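Local coordinates for protein phage related exonuclease (Haemophilus somnus 129PT, PDB 3K93) that probably digests DNA as a phage-type, metal-dependent exonuclease resembling lambda exonuclease, built as an assembly of three protein chains, at residues H16-E21 and D35-A40; E43-D48 and K213-L218; E93-E98 and Y144-D149; H121-D126 and F157-T162. All blocks are in the same frame, centred on the assembly; numbering follows the deposited sequence.

Contact 1: residues H16-E21 and D35-A40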
loop_
_atom_site.group_PDB
_atom_site.type_symbol
_atom_site.label_atom_id
_atom_site.label_comp_id
_atom_site.label_asym_id
_atom_site.label_seq_id
_atom_site.Cartn_x
_atom_site.Cartn_y
_atom_site.Cartn_z
ATOM N N HIS A 16 -7.197 18.471 4.958
ATOM C CA HIS A 16 -6.550 17.899 3.771
ATOM C C HIS A 16 -7.361 16.716 3.218
ATOM O O HIS A 16 -7.410 16.538 2.028
ATOM C CB HIS A 16 -5.113 17.480 4.074
ATOM C CG HIS A 16 -5.010 16.262 4.921
ATOM N ND1 HIS A 16 -5.299 16.267 6.267
ATOM C CD2 HIS A 16 -4.690 14.990 4.614
ATOM C CE1 HIS A 16 -5.151 15.048 6.758
ATOM N NE2 HIS A 16 -4.787 14.256 5.772
ATOM N N LYS A 17 -8.041 15.966 4.081
ATOM C CA LYS A 17 -8.859 14.833 3.625
ATOM C C LYS A 17 -9.990 15.235 2.695
ATOM O O LYS A 17 -10.379 14.453 1.856
ATOM C CB LYS A 17 -9.418 14.048 4.805
ATOM C CG LYS A 17 -8.334 13.290 5.601
ATOM C CD LYS A 17 -8.894 12.760 6.932
ATOM C CE LYS A 17 -7.897 11.826 7.636
ATOM N NZ LYS A 17 -8.464 11.386 8.983
ATOM N N ILE A 18 -10.498 16.456 2.819
ATOM C CA ILE A 18 -11.693 16.856 2.062
ATOM C C ILE A 18 -11.424 18.021 1.111
ATOM O O ILE A 18 -12.307 18.423 0.352
ATOM C CB ILE A 18 -12.944 17.085 2.989
ATOM C CG1 ILE A 18 -12.752 18.198 4.003
ATOM C CG2 ILE A 18 -13.294 15.785 3.809
ATOM C CD1 ILE A 18 -12.718 19.552 3.411
ATOM N N ILE A 19 -10.176 18.502 1.091
ATOM C CA ILE A 19 -9.816 19.683 0.312
ATOM C C ILE A 19 -9.630 19.391 -1.200
ATOM O O ILE A 19 -9.660 20.297 -2.012
ATOM C CB ILE A 19 -8.477 20.320 0.847
ATOM C CG1 ILE A 19 -8.423 21.814 0.521
ATOM C CG2 ILE A 19 -7.209 19.577 0.275
ATOM C CD1 ILE A 19 -9.554 22.575 1.171
ATOM N N GLY A 20 -9.409 18.141 -1.552
ATOM C CA GLY A 20 -9.116 17.781 -2.921
ATOM C C GLY A 20 -10.243 18.166 -3.866
ATOM O O GLY A 20 -11.438 18.210 -3.493
ATOM N N GLU A 21 -9.857 18.428 -5.094
ATOM C CA GLU A 21 -10.793 18.879 -6.101
ATOM C C GLU A 21 -10.907 17.837 -7.210
ATOM O O GLU A 21 -9.940 17.152 -7.502
ATOM C CB GLU A 21 -10.338 20.255 -6.629
ATOM C CG GLU A 21 -10.815 21.365 -5.687
ATOM C CD GLU A 21 -10.187 22.739 -5.928
ATOM O OE1 GLU A 21 -9.155 22.874 -6.660
ATOM O OE2 GLU A 21 -10.750 23.698 -5.343
ATOM N N ASP A 35 -13.863 11.293 -4.481
ATOM C CA ASP A 35 -14.073 10.019 -3.768
ATOM C C ASP A 35 -13.316 9.974 -2.430
ATOM O O ASP A 35 -13.826 9.454 -1.440
ATOM C CB ASP A 35 -13.619 8.825 -4.622
ATOM C CG ASP A 35 -14.554 8.523 -5.786
ATOM O OD1 ASP A 35 -15.695 9.025 -5.823
ATOM O OD2 ASP A 35 -14.150 7.738 -6.666
ATOM N N THR A 36 -12.100 10.496 -2.407
ATOM C CA THR A 36 -11.388 10.624 -1.149
ATOM C C THR A 36 -12.144 11.430 -0.124
ATOM O O THR A 36 -12.178 11.045 1.033
ATOM C CB THR A 36 -10.003 11.268 -1.350
ATOM O OG1 THR A 36 -9.248 10.372 -2.121
ATOM C CG2 THR A 36 -9.241 11.551 -0.017
ATOM N N ALA A 37 -12.697 12.572 -0.542
ATOM C CA ALA A 37 -13.401 13.464 0.378
ATOM C C ALA A 37 -14.634 12.753 0.941
ATOM O O ALA A 37 -14.899 12.799 2.151
ATOM C CB ALA A 37 -13.796 14.814 -0.318
ATOM N N LYS A 38 -15.362 12.075 0.064
ATOM C CA LYS A 38 -16.557 11.345 0.488
ATOM C C LYS A 38 -16.256 10.235 1.465
ATOM O O LYS A 38 -16.973 10.042 2.420
ATOM C CB LYS A 38 -17.277 10.781 -0.701
ATOM C CG LYS A 38 -17.945 11.860 -1.502
ATOM C CD LYS A 38 -18.220 11.362 -2.900
ATOM C CE LYS A 38 -19.600 10.937 -3.093
ATOM N NZ LYS A 38 -19.927 11.070 -4.587
ATOM N N SER A 39 -15.170 9.536 1.221
ATOM C CA SER A 39 -14.744 8.489 2.116
ATOM C C SER A 39 -14.407 9.079 3.511
ATOM O O SER A 39 -14.820 8.533 4.538
ATOM C CB SER A 39 -13.557 7.743 1.510
ATOM O OG SER A 39 -13.089 6.796 2.434
ATOM N N ALA A 40 -13.724 10.216 3.550
ATOM C CA ALA A 40 -13.440 10.872 4.828
ATOM C C ALA A 40 -14.718 11.346 5.539
ATOM O O ALA A 40 -14.847 11.212 6.759
ATOM C CB ALA A 40 -12.446 12.047 4.643
#
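I18 leans across the first turns of helix 35-50, where its CG2 methyl touches A40 CB and the carbonyl oxygen of A37 while its CB faces A37 CB. That methyl is anti to the residue's own carbonyl carbon and lies 3.9 Å from A40 CB. A37 CB packs against the isoleucine backbone, 3.8 Å from I18 CA, and the two CA atoms are 4.2 Å apart. Such an approach suits alanine, whose single methyl lets two backbones come almost into touch. The K17 side chain contributes its CB, which rests on A40 CB at 3.6 Å, and the extended chain then carries the amine away from helix 35-50. Polar atoms take part through the K17 carbonyl. K17 O lies 3.5 Å from A37 CA, with 146° at the hydrogen, a CA-H...O contact. T36 adds its methyl to the same oxygen, because CG2 is anti to the threonine backbone N and faces across (CG2 to K17 O, 3.6 Å). The I18 side chain also packs on V41 and M44 of helix 35-50 and on V208 of helix 198-221, so it is wedged between two helices. This is alanine-mediated close packing, here of the short helix 15-19 against the N-terminal turns of helix 35-50.

Contact 2: residues E43-D48 and K213-L218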
loop_
_atom_site.group_PDB
_atom_site.type_symbol
_atom_site.label_atom_id
_atom_site.label_comp_id
_atom_site.label_asym_id
_atom_site.label_seq_id
_atom_site.Cartn_x
_atom_site.Cartn_y
_atom_site.Cartn_z
ATOM N N GLU A 43 -16.444 8.599 7.358
ATOM C CA GLU A 43 -15.822 8.260 8.634
ATOM C C GLU A 43 -16.287 9.226 9.721
ATOM O O GLU A 43 -16.512 8.828 10.891
ATOM C CB GLU A 43 -14.302 8.297 8.547
ATOM C CG GLU A 43 -13.710 7.226 7.676
ATOM C CD GLU A 43 -12.164 7.275 7.599
ATOM O OE1 GLU A 43 -11.572 8.330 7.842
ATOM O OE2 GLU A 43 -11.555 6.245 7.263
HETATM N N MSE A 44 -16.439 10.485 9.339
HETATM C CA MSE A 44 -16.917 11.498 10.266
HETATM C C MSE A 44 -18.367 11.197 10.611
HETATM O O MSE A 44 -18.729 11.269 11.774
HETATM C CB MSE A 44 -16.776 12.912 9.666
HETATM C CG MSE A 44 -15.304 13.343 9.430
HETATM SE SE MSE A 44 -15.168 14.886 8.193
HETATM C CE MSE A 44 -13.276 14.824 7.829
ATOM N N ALA A 45 -19.203 10.880 9.610
ATOM C CA ALA A 45 -20.600 10.525 9.879
ATOM C C ALA A 45 -20.690 9.307 10.822
ATOM O O ALA A 45 -21.456 9.326 11.761
ATOM C CB ALA A 45 -21.362 10.267 8.587
ATOM N N LYS A 46 -19.894 8.268 10.572
ATOM C CA LYS A 46 -19.958 7.055 11.401
ATOM C C LYS A 46 -19.428 7.302 12.829
ATOM O O LYS A 46 -19.855 6.649 13.781
ATOM C CB LYS A 46 -19.193 5.900 10.755
ATOM C CG LYS A 46 -19.806 5.352 9.477
ATOM C CD LYS A 46 -19.035 4.116 8.967
ATOM C CE LYS A 46 -19.308 3.861 7.499
ATOM N NZ LYS A 46 -18.508 2.729 6.971
ATOM N N PHE A 47 -18.477 8.203 12.982
ATOM C CA PHE A 47 -18.086 8.578 14.322
ATOM C C PHE A 47 -19.226 9.266 15.068
ATOM O O PHE A 47 -19.541 8.890 16.203
ATOM C CB PHE A 47 -16.850 9.483 14.352
ATOM C CG PHE A 47 -16.482 9.896 15.737
ATOM C CD1 PHE A 47 -15.900 8.979 16.605
ATOM C CD2 PHE A 47 -16.790 11.166 16.212
ATOM C CE1 PHE A 47 -15.576 9.338 17.930
ATOM C CE2 PHE A 47 -16.477 11.561 17.562
ATOM C CZ PHE A 47 -15.865 10.654 18.408
ATOM N N ASP A 48 -19.857 10.256 14.444
ATOM C CA ASP A 48 -20.911 11.024 15.135
ATOM C C ASP A 48 -22.174 10.179 15.347
ATOM O O ASP A 48 -22.880 10.371 16.323
ATOM C CB ASP A 48 -21.320 12.300 14.360
ATOM C CG ASP A 48 -20.199 13.309 14.228
ATOM O OD1 ASP A 48 -19.213 13.226 14.965
ATOM O OD2 ASP A 48 -20.313 14.189 13.347
ATOM N N LYS A 213 -23.081 19.222 3.229
ATOM C CA LYS A 213 -24.261 18.771 2.529
ATOM C C LYS A 213 -24.238 17.266 2.356
ATOM O O LYS A 213 -25.247 16.628 2.582
ATOM C CB LYS A 213 -24.450 19.465 1.184
ATOM C CG LYS A 213 -24.793 20.950 1.330
ATOM C CD LYS A 213 -25.065 21.638 -0.040
ATOM C CE LYS A 213 -25.166 23.197 0.095
ATOM N NZ LYS A 213 -26.529 23.621 0.438
ATOM N N TYR A 214 -23.105 16.705 1.951
ATOM C CA TYR A 214 -22.982 15.257 1.824
ATOM C C TYR A 214 -23.200 14.563 3.178
ATOM O O TYR A 214 -23.989 13.635 3.298
ATOM C CB TYR A 214 -21.609 14.882 1.210
ATOM C CG TYR A 214 -21.429 13.408 0.997
ATOM C CD1 TYR A 214 -22.243 12.697 0.134
ATOM C CD2 TYR A 214 -20.406 12.722 1.632
ATOM C CE1 TYR A 214 -22.084 11.318 -0.037
ATOM C CE2 TYR A 214 -20.225 11.358 1.446
ATOM C CZ TYR A 214 -21.070 10.673 0.637
ATOM O OH TYR A 214 -20.850 9.348 0.487
ATOM N N TYR A 215 -22.521 15.050 4.201
ATOM C CA TYR A 215 -22.717 14.561 5.573
ATOM C C TYR A 215 -24.202 14.529 5.969
ATOM O O TYR A 215 -24.676 13.519 6.489
ATOM C CB TYR A 215 -21.892 15.450 6.538
ATOM C CG TYR A 215 -22.054 15.222 8.045
ATOM C CD1 TYR A 215 -23.081 15.829 8.753
ATOM C CD2 TYR A 215 -21.163 14.405 8.754
ATOM C CE1 TYR A 215 -23.229 15.621 10.150
ATOM C CE2 TYR A 215 -21.290 14.207 10.142
ATOM C CZ TYR A 215 -22.318 14.839 10.830
ATOM O OH TYR A 215 -22.457 14.675 12.171
ATOM N N ASP A 216 -24.930 15.623 5.733
ATOM C CA ASP A 216 -26.348 15.685 6.098
ATOM C C ASP A 216 -27.181 14.579 5.414
ATOM O O ASP A 216 -28.121 14.007 6.003
ATOM C CB ASP A 216 -26.934 17.057 5.718
ATOM C CG ASP A 216 -26.405 18.212 6.618
ATOM O OD1 ASP A 216 -25.858 17.945 7.708
ATOM O OD2 ASP A 216 -26.559 19.387 6.225
ATOM N N GLN A 217 -26.842 14.313 4.160
ATOM C CA GLN A 217 -27.455 13.259 3.390
ATOM C C GLN A 217 -27.134 11.904 4.036
ATOM O O GLN A 217 -27.991 11.054 4.109
ATOM C CB GLN A 217 -26.945 13.361 1.927
ATOM C CG GLN A 217 -27.210 12.187 0.995
ATOM C CD GLN A 217 -26.479 12.363 -0.374
ATOM O OE1 GLN A 217 -26.397 13.492 -0.904
ATOM N NE2 GLN A 217 -25.937 11.252 -0.924
ATOM N N LEU A 218 -25.904 11.721 4.522
ATOM C CA LEU A 218 -25.547 10.455 5.154
ATOM C C LEU A 218 -26.364 10.290 6.435
ATOM O O LEU A 218 -26.930 9.218 6.659
ATOM C CB LEU A 218 -24.045 10.352 5.448
ATOM C CG LEU A 218 -23.093 10.363 4.259
ATOM C CD1 LEU A 218 -21.657 10.242 4.757
ATOM C CD2 LEU A 218 -23.409 9.256 3.187
#
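Y215 and D48 make the hydrogen bond between the two segments: Y215 OH donates to D48 OD2 over 2.5 Å, a length so short that its exact value is doubtful. The side chains cross at about a right angle, with carboxylate and phenol ring planes 71° apart, and OD2 approaches the ring at its edge. The tyrosine can span the gap because its CG is anti to the backbone N (chi1 174°), which directs the ring toward helix 35-50. A phenol suits this place, having a flat apolar flank for the interface and a donor at its far end. Next to it, Y214 OH bonds R42, joining the same two helices.

Apolar packing lies beside these bonds. A45 is small enough to sit against two partners: its CB is 3.8 Å from L218 CD1 and 4.1 Å from Y215 CD2. The backbone shares in this, A45 CA being 3.8 Å from Y215 CE2. A45 thus touches both Y215 and L218, while D48 meets Y215.

The helix segments cross at -47°, their axes 9.8 Å apart. Y215 also packs on Y6 and L8 of the N-terminal loop and on V41 of helix 35-50. F124 of the second subunit packs on A45 and L218; K46, pointing away from helix 198-221, forms a salt bridge with E127 of that subunit.

Contact 3: residues E93-E98 and Y144-D149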
loop_
_atom_site.group_PDB
_atom_site.type_symbol
_atom_site.label_atom_id
_atom_site.label_comp_id
_atom_site.label_asym_id
_atom_site.label_seq_id
_atom_site.Cartn_x
_atom_site.Cartn_y
_atom_site.Cartn_z
ATOM N N GLU A 93 -18.272 28.681 11.280
ATOM C CA GLU A 93 -19.356 27.865 10.792
ATOM C C GLU A 93 -18.879 26.643 10.009
ATOM O O GLU A 93 -19.679 25.796 9.704
ATOM C CB GLU A 93 -20.352 28.679 9.963
ATOM C CG GLU A 93 -20.974 29.840 10.705
ATOM C CD GLU A 93 -21.624 29.464 12.044
ATOM O OE1 GLU A 93 -22.181 28.341 12.189
ATOM O OE2 GLU A 93 -21.582 30.322 12.972
ATOM N N PHE A 94 -17.585 26.541 9.731
ATOM C CA PHE A 94 -17.061 25.486 8.852
ATOM C C PHE A 94 -16.087 24.528 9.517
ATOM O O PHE A 94 -16.142 23.305 9.298
ATOM C CB PHE A 94 -16.404 26.140 7.651
ATOM C CG PHE A 94 -17.347 26.987 6.848
ATOM C CD1 PHE A 94 -18.092 26.425 5.831
ATOM C CD2 PHE A 94 -17.492 28.329 7.127
ATOM C CE1 PHE A 94 -18.982 27.177 5.091
ATOM C CE2 PHE A 94 -18.380 29.113 6.401
ATOM C CZ PHE A 94 -19.141 28.535 5.373
ATOM N N ILE A 95 -15.217 25.079 10.348
ATOM C CA ILE A 95 -14.085 24.351 10.875
ATOM C C ILE A 95 -13.900 24.604 12.364
ATOM O O ILE A 95 -14.479 25.532 12.931
ATOM C CB ILE A 95 -12.775 24.703 10.110
ATOM C CG1 ILE A 95 -12.410 26.177 10.267
ATOM C CG2 ILE A 95 -12.914 24.369 8.606
ATOM C CD1 ILE A 95 -10.995 26.465 9.819
ATOM N N THR A 96 -13.110 23.749 12.991
ATOM C CA THR A 96 -12.707 23.934 14.379
ATOM C C THR A 96 -11.210 23.667 14.414
ATOM O O THR A 96 -10.676 22.931 13.585
ATOM C CB THR A 96 -13.431 22.983 15.372
ATOM O OG1 THR A 96 -12.995 21.661 15.127
ATOM C CG2 THR A 96 -14.942 23.002 15.191
ATOM N N GLY A 97 -10.527 24.293 15.360
ATOM C CA GLY A 97 -9.107 24.138 15.464
ATOM C C GLY A 97 -8.583 24.546 16.820
ATOM O O GLY A 97 -9.151 25.412 17.471
ATOM N N GLU A 98 -7.510 23.891 17.234
ATOM C CA GLU A 98 -6.748 24.263 18.392
ATOM C C GLU A 98 -5.303 24.259 17.957
ATOM O O GLU A 98 -4.750 23.225 17.776
ATOM C CB GLU A 98 -6.941 23.246 19.509
ATOM C CG GLU A 98 -6.074 23.550 20.719
ATOM C CD GLU A 98 -6.282 22.603 21.863
ATOM O OE1 GLU A 98 -7.422 22.421 22.295
ATOM O OE2 GLU A 98 -5.280 22.035 22.319
ATOM N N TYR A 144 -5.977 27.424 10.672
ATOM C CA TYR A 144 -5.661 28.161 11.902
ATOM C C TYR A 144 -5.530 29.665 11.665
ATOM O O TYR A 144 -5.912 30.473 12.524
ATOM C CB TYR A 144 -4.372 27.656 12.547
ATOM C CG TYR A 144 -4.375 26.217 13.059
ATOM C CD1 TYR A 144 -5.494 25.664 13.639
ATOM C CD2 TYR A 144 -3.214 25.447 13.029
ATOM C CE1 TYR A 144 -5.505 24.386 14.130
ATOM C CE2 TYR A 144 -3.212 24.132 13.521
ATOM C CZ TYR A 144 -4.371 23.618 14.080
ATOM O OH TYR A 144 -4.433 22.332 14.575
HETATM N N MSE A 145 -4.940 30.066 10.544
HETATM C CA MSE A 145 -4.773 31.487 10.269
HETATM C C MSE A 145 -6.147 32.156 10.117
HETATM O O MSE A 145 -6.338 33.317 10.486
HETATM C CB MSE A 145 -3.913 31.724 9.025
HETATM C CG MSE A 145 -2.447 31.497 9.261
HETATM SE SE MSE A 145 -1.334 31.967 7.759
HETATM C CE MSE A 145 -1.390 30.322 6.691
ATOM N N TRP A 146 -7.098 31.410 9.574
ATOM C CA TRP A 146 -8.471 31.888 9.417
ATOM C C TRP A 146 -9.108 32.082 10.793
ATOM O O TRP A 146 -9.589 33.145 11.087
ATOM C CB TRP A 146 -9.276 30.884 8.613
ATOM C CG TRP A 146 -10.593 31.329 8.268
ATOM C CD1 TRP A 146 -11.087 32.620 8.310
ATOM C CD2 TRP A 146 -11.639 30.519 7.780
ATOM N NE1 TRP A 146 -12.375 32.638 7.881
ATOM C CE2 TRP A 146 -12.745 31.360 7.551
ATOM C CE3 TRP A 146 -11.757 29.152 7.514
ATOM C CZ2 TRP A 146 -13.937 30.885 7.058
ATOM C CZ3 TRP A 146 -12.924 28.684 7.024
ATOM C CH2 TRP A 146 -14.014 29.537 6.803
ATOM N N LEU A 147 -9.004 31.069 11.648
ATOM C CA LEU A 147 -9.606 31.109 12.963
ATOM C C LEU A 147 -8.964 32.106 13.890
ATOM O O LEU A 147 -9.636 32.610 14.779
ATOM C CB LEU A 147 -9.574 29.724 13.618
ATOM C CG LEU A 147 -10.514 28.669 13.073
ATOM C CD1 LEU A 147 -10.120 27.293 13.588
ATOM C CD2 LEU A 147 -11.975 28.977 13.469
ATOM N N TRP A 148 -7.677 32.399 13.692
ATOM C CA TRP A 148 -6.907 33.289 14.587
ATOM C C TRP A 148 -6.531 34.616 13.943
ATOM O O TRP A 148 -5.791 35.374 14.529
ATOM C CB TRP A 148 -5.641 32.567 15.113
ATOM C CG TRP A 148 -5.839 31.941 16.423
ATOM C CD1 TRP A 148 -5.661 32.533 17.630
ATOM C CD2 TRP A 148 -6.283 30.601 16.691
ATOM N NE1 TRP A 148 -5.948 31.650 18.632
ATOM C CE2 TRP A 148 -6.341 30.459 18.088
ATOM C CE3 TRP A 148 -6.627 29.507 15.884
ATOM C CZ2 TRP A 148 -6.739 29.277 18.706
ATOM C CZ3 TRP A 148 -7.014 28.332 16.497
ATOM C CH2 TRP A 148 -7.080 28.229 17.895
ATOM N N ASP A 149 -7.072 34.912 12.762
ATOM C CA ASP A 149 -6.823 36.193 12.066
ATOM C C ASP A 149 -5.339 36.506 11.935
ATOM O O ASP A 149 -4.914 37.595 12.285
ATOM C CB ASP A 149 -7.539 37.368 12.759
ATOM C CG ASP A 149 -9.059 37.346 12.563
ATOM O OD1 ASP A 149 -9.552 37.039 11.453
ATOM O OD2 ASP A 149 -9.774 37.676 13.524
#
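F94 and I95, which both reach W146, have their backbone fixed by one polar atom: N92 OD1 accepts hydrogen bonds from F94 N and I95 N. This is helix-on-sheet packing: helix 137-148 crosses strand 95-97 at -89°, with axes 8.8 Å apart. G97, having no side chain, lets the helix come close, and Y144 and W148 both reach it. The Y144 ring presents its edge to the glycine, CE1 lying 3.8 Å from G97 CA, and the W148 ring brings an edge to the carbonyl, with CH2 3.5 Å from G97 O. The Y144 hydroxyl is bonded to Q140, and its ring also packs on D111, one of the sodium-binding residues.

Toward and before the start of the strand the contact is apolar. W146 has CG anti to its backbone N (chi1 -173°), which brings the indole against I95, whose CD1 is 3.6 Å from W146 CE3. F94 adds its ring beyond: its plane is 29° from that of the indole, but the rings are laterally displaced, with little overlap, centroids 6.0 Å apart. I201 and I204 of helix 198-221 also touch this indole. Between the aromatic residues, L147 fills the middle, its CD1 methyl resting 3.5 Å from G97 N.

Contact 4: residues H121-D126 and F157-T162; sequences HPFFTD and FVLFPT
P122 centres an inverse gamma turn, closed by a weak bond from F123 N to H121 O, and this kink sets H121, P122 and F123 against the end of strand 152-158. H121 lies flat over L159: L159 CB sits 3.7 Å from the imidazole centroid and only 13° off the ring normal, a CH-pi contact. The ring's edge is turned to the strand backbone, with CE1 3.4 Å from F157 O, while ND1 is held by S115. The imidazole takes this pose because CG is anti to the H121 backbone N (chi1 180°). A second edge carbon, H121 CD2, stands over the centre of the F123 ring.

P122 repeats the theme with the roles reversed. Its CG is 3.7 Å from the centroid of the F157 ring, and the two side chains cross at about a right angle; the rigid pyrrolidine suits a broad aromatic face. F123 CZ reaches L159 CD2 at 3.8 Å, and the F123 ring stacks on F50 of the third subunit. The segment 121-126 leads out of strand 108-114 into helix 125-135, and strand 152-158 lies parallel beside 108-114, so this packing belongs to a beta-alpha-beta crossover, as in the core of PD-(D/E)XK nucleases.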
loop_
_atom_site.group_PDB
_atom_site.type_symbol
_atom_site.label_atom_id
_atom_site.label_comp_id
_atom_site.label_asym_id
_atom_site.label_seq_id
_atom_site.Cartn_x
_atom_site.Cartn_y
_atom_site.Cartn_z
ATOM N N HIS A 121 11.809 12.268 9.647
ATOM C CA HIS A 121 12.036 13.687 9.912
ATOM C C HIS A 121 12.584 14.411 8.668
ATOM O O HIS A 121 13.570 13.963 8.098
ATOM C CB HIS A 121 13.033 13.866 11.054
ATOM C CG HIS A 121 13.314 15.291 11.365
ATOM N ND1 HIS A 121 12.403 16.097 11.999
ATOM C CD2 HIS A 121 14.386 16.072 11.092
ATOM C CE1 HIS A 121 12.914 17.307 12.136
ATOM N NE2 HIS A 121 14.102 17.329 11.570
ATOM N N PRO A 122 11.968 15.526 8.274
ATOM C CA PRO A 122 12.441 16.276 7.111
ATOM C C PRO A 122 13.562 17.286 7.435
ATOM O O PRO A 122 13.315 18.469 7.712
ATOM C CB PRO A 122 11.192 16.988 6.623
ATOM C CG PRO A 122 10.348 17.176 7.856
ATOM C CD PRO A 122 10.697 16.061 8.800
ATOM N N PHE A 123 14.786 16.776 7.434
ATOM C CA PHE A 123 15.944 17.576 7.611
ATOM C C PHE A 123 16.089 18.587 6.490
ATOM O O PHE A 123 16.566 19.691 6.739
ATOM C CB PHE A 123 17.216 16.713 7.622
ATOM C CG PHE A 123 17.402 15.910 8.888
ATOM C CD1 PHE A 123 18.071 16.455 9.972
ATOM C CD2 PHE A 123 16.943 14.607 8.975
ATOM C CE1 PHE A 123 18.260 15.729 11.143
ATOM C CE2 PHE A 123 17.122 13.889 10.133
ATOM C CZ PHE A 123 17.793 14.469 11.228
ATOM N N PHE A 124 15.737 18.203 5.255
ATOM C CA PHE A 124 16.118 18.986 4.074
ATOM C C PHE A 124 14.990 19.905 3.703
ATOM O O PHE A 124 13.862 19.543 3.866
ATOM C CB PHE A 124 16.528 18.030 2.965
ATOM C CG PHE A 124 17.622 17.093 3.402
ATOM C CD1 PHE A 124 18.867 17.594 3.747
ATOM C CD2 PHE A 124 17.400 15.730 3.527
ATOM C CE1 PHE A 124 19.872 16.739 4.193
ATOM C CE2 PHE A 124 18.389 14.884 3.955
ATOM C CZ PHE A 124 19.631 15.395 4.310
ATOM N N THR A 125 15.292 21.101 3.207
ATOM C CA THR A 125 14.214 22.073 2.998
ATOM C C THR A 125 13.175 21.616 1.970
ATOM O O THR A 125 11.965 21.794 2.230
ATOM C CB THR A 125 14.716 23.471 2.652
ATOM O OG1 THR A 125 15.610 23.397 1.538
ATOM C CG2 THR A 125 15.416 24.074 3.854
ATOM N N ASP A 126 13.606 21.018 0.845
ATOM C CA ASP A 126 12.645 20.481 -0.150
ATOM C C ASP A 126 11.797 19.367 0.478
ATOM O O ASP A 126 10.580 19.346 0.314
ATOM C CB ASP A 126 13.288 20.070 -1.500
ATOM C CG ASP A 126 14.333 18.938 -1.386
ATOM O OD1 ASP A 126 14.852 18.666 -0.284
ATOM O OD2 ASP A 126 14.673 18.331 -2.437
ATOM N N PHE A 157 9.042 21.348 12.176
ATOM C CA PHE A 157 9.328 19.922 12.229
ATOM C C PHE A 157 10.521 19.777 13.173
ATOM O O PHE A 157 11.567 20.365 12.920
ATOM C CB PHE A 157 9.715 19.400 10.856
ATOM C CG PHE A 157 8.591 19.387 9.890
ATOM C CD1 PHE A 157 7.664 18.367 9.915
ATOM C CD2 PHE A 157 8.457 20.374 8.945
ATOM C CE1 PHE A 157 6.619 18.349 9.020
ATOM C CE2 PHE A 157 7.410 20.348 8.043
ATOM C CZ PHE A 157 6.493 19.356 8.089
ATOM N N VAL A 158 10.336 18.981 14.240
ATOM C CA VAL A 158 11.328 18.815 15.290
ATOM C C VAL A 158 11.561 17.337 15.607
ATOM O O VAL A 158 10.600 16.555 15.774
ATOM C CB VAL A 158 10.922 19.583 16.555
ATOM C CG1 VAL A 158 11.014 21.081 16.304
ATOM C CG2 VAL A 158 9.527 19.204 16.995
ATOM N N LEU A 159 12.834 16.942 15.654
ATOM C CA LEU A 159 13.245 15.568 15.971
ATOM C C LEU A 159 13.894 15.539 17.336
ATOM O O LEU A 159 14.985 16.117 17.536
ATOM C CB LEU A 159 14.253 15.028 14.932
ATOM C CG LEU A 159 14.715 13.596 15.199
ATOM C CD1 LEU A 159 13.526 12.601 15.191
ATOM C CD2 LEU A 159 15.853 13.139 14.218
ATOM N N PHE A 160 13.221 14.879 18.277
ATOM C CA PHE A 160 13.788 14.582 19.562
ATOM C C PHE A 160 13.949 13.073 19.631
ATOM O O PHE A 160 13.275 12.344 18.897
ATOM C CB PHE A 160 12.811 14.990 20.692
ATOM C CG PHE A 160 12.523 16.471 20.765
ATOM C CD1 PHE A 160 13.481 17.352 21.235
ATOM C CD2 PHE A 160 11.287 16.973 20.402
ATOM C CE1 PHE A 160 13.234 18.705 21.312
ATOM C CE2 PHE A 160 11.029 18.366 20.496
ATOM C CZ PHE A 160 12.013 19.219 20.952
ATOM N N PRO A 161 14.759 12.596 20.562
ATOM C CA PRO A 161 14.784 11.153 20.820
ATOM C C PRO A 161 13.427 10.635 21.222
ATOM O O PRO A 161 12.673 11.351 21.888
ATOM C CB PRO A 161 15.745 11.007 22.005
ATOM C CG PRO A 161 16.406 12.271 22.155
ATOM C CD PRO A 161 15.631 13.337 21.478
ATOM N N THR A 162 13.108 9.399 20.834
ATOM C CA THR A 162 11.839 8.805 21.173
ATOM C C THR A 162 11.865 8.407 22.646
ATOM O O THR A 162 12.789 7.754 23.068
ATOM C CB THR A 162 11.548 7.588 20.252
ATOM O OG1 THR A 162 11.443 8.051 18.901
ATOM C CG2 THR A 162 10.239 6.877 20.623
#

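Contacts 1 and 2 follow each other along helix 35-50, with centres about 13 Å apart, and touch through K38 and Y214; together they gather the N-terminal helices and helix 198-221 on the same side of the chain's centre. Contacts 3 and 4 interleave in sequence (93-98, 121-126, 144-149, 157-162), so the two contacts overlap along the chain. Their centres lie about 26 Å apart, and the side chains of Y144 in contact 3 and V158 in contact 4 are about 6 and 8 Å from the sodium. Contacts 2 and 4 are farthest apart, about 35 Å between centres, yet they meet between subunits: K46 bonds to H121 O of a neighbouring subunit, linking the three chains.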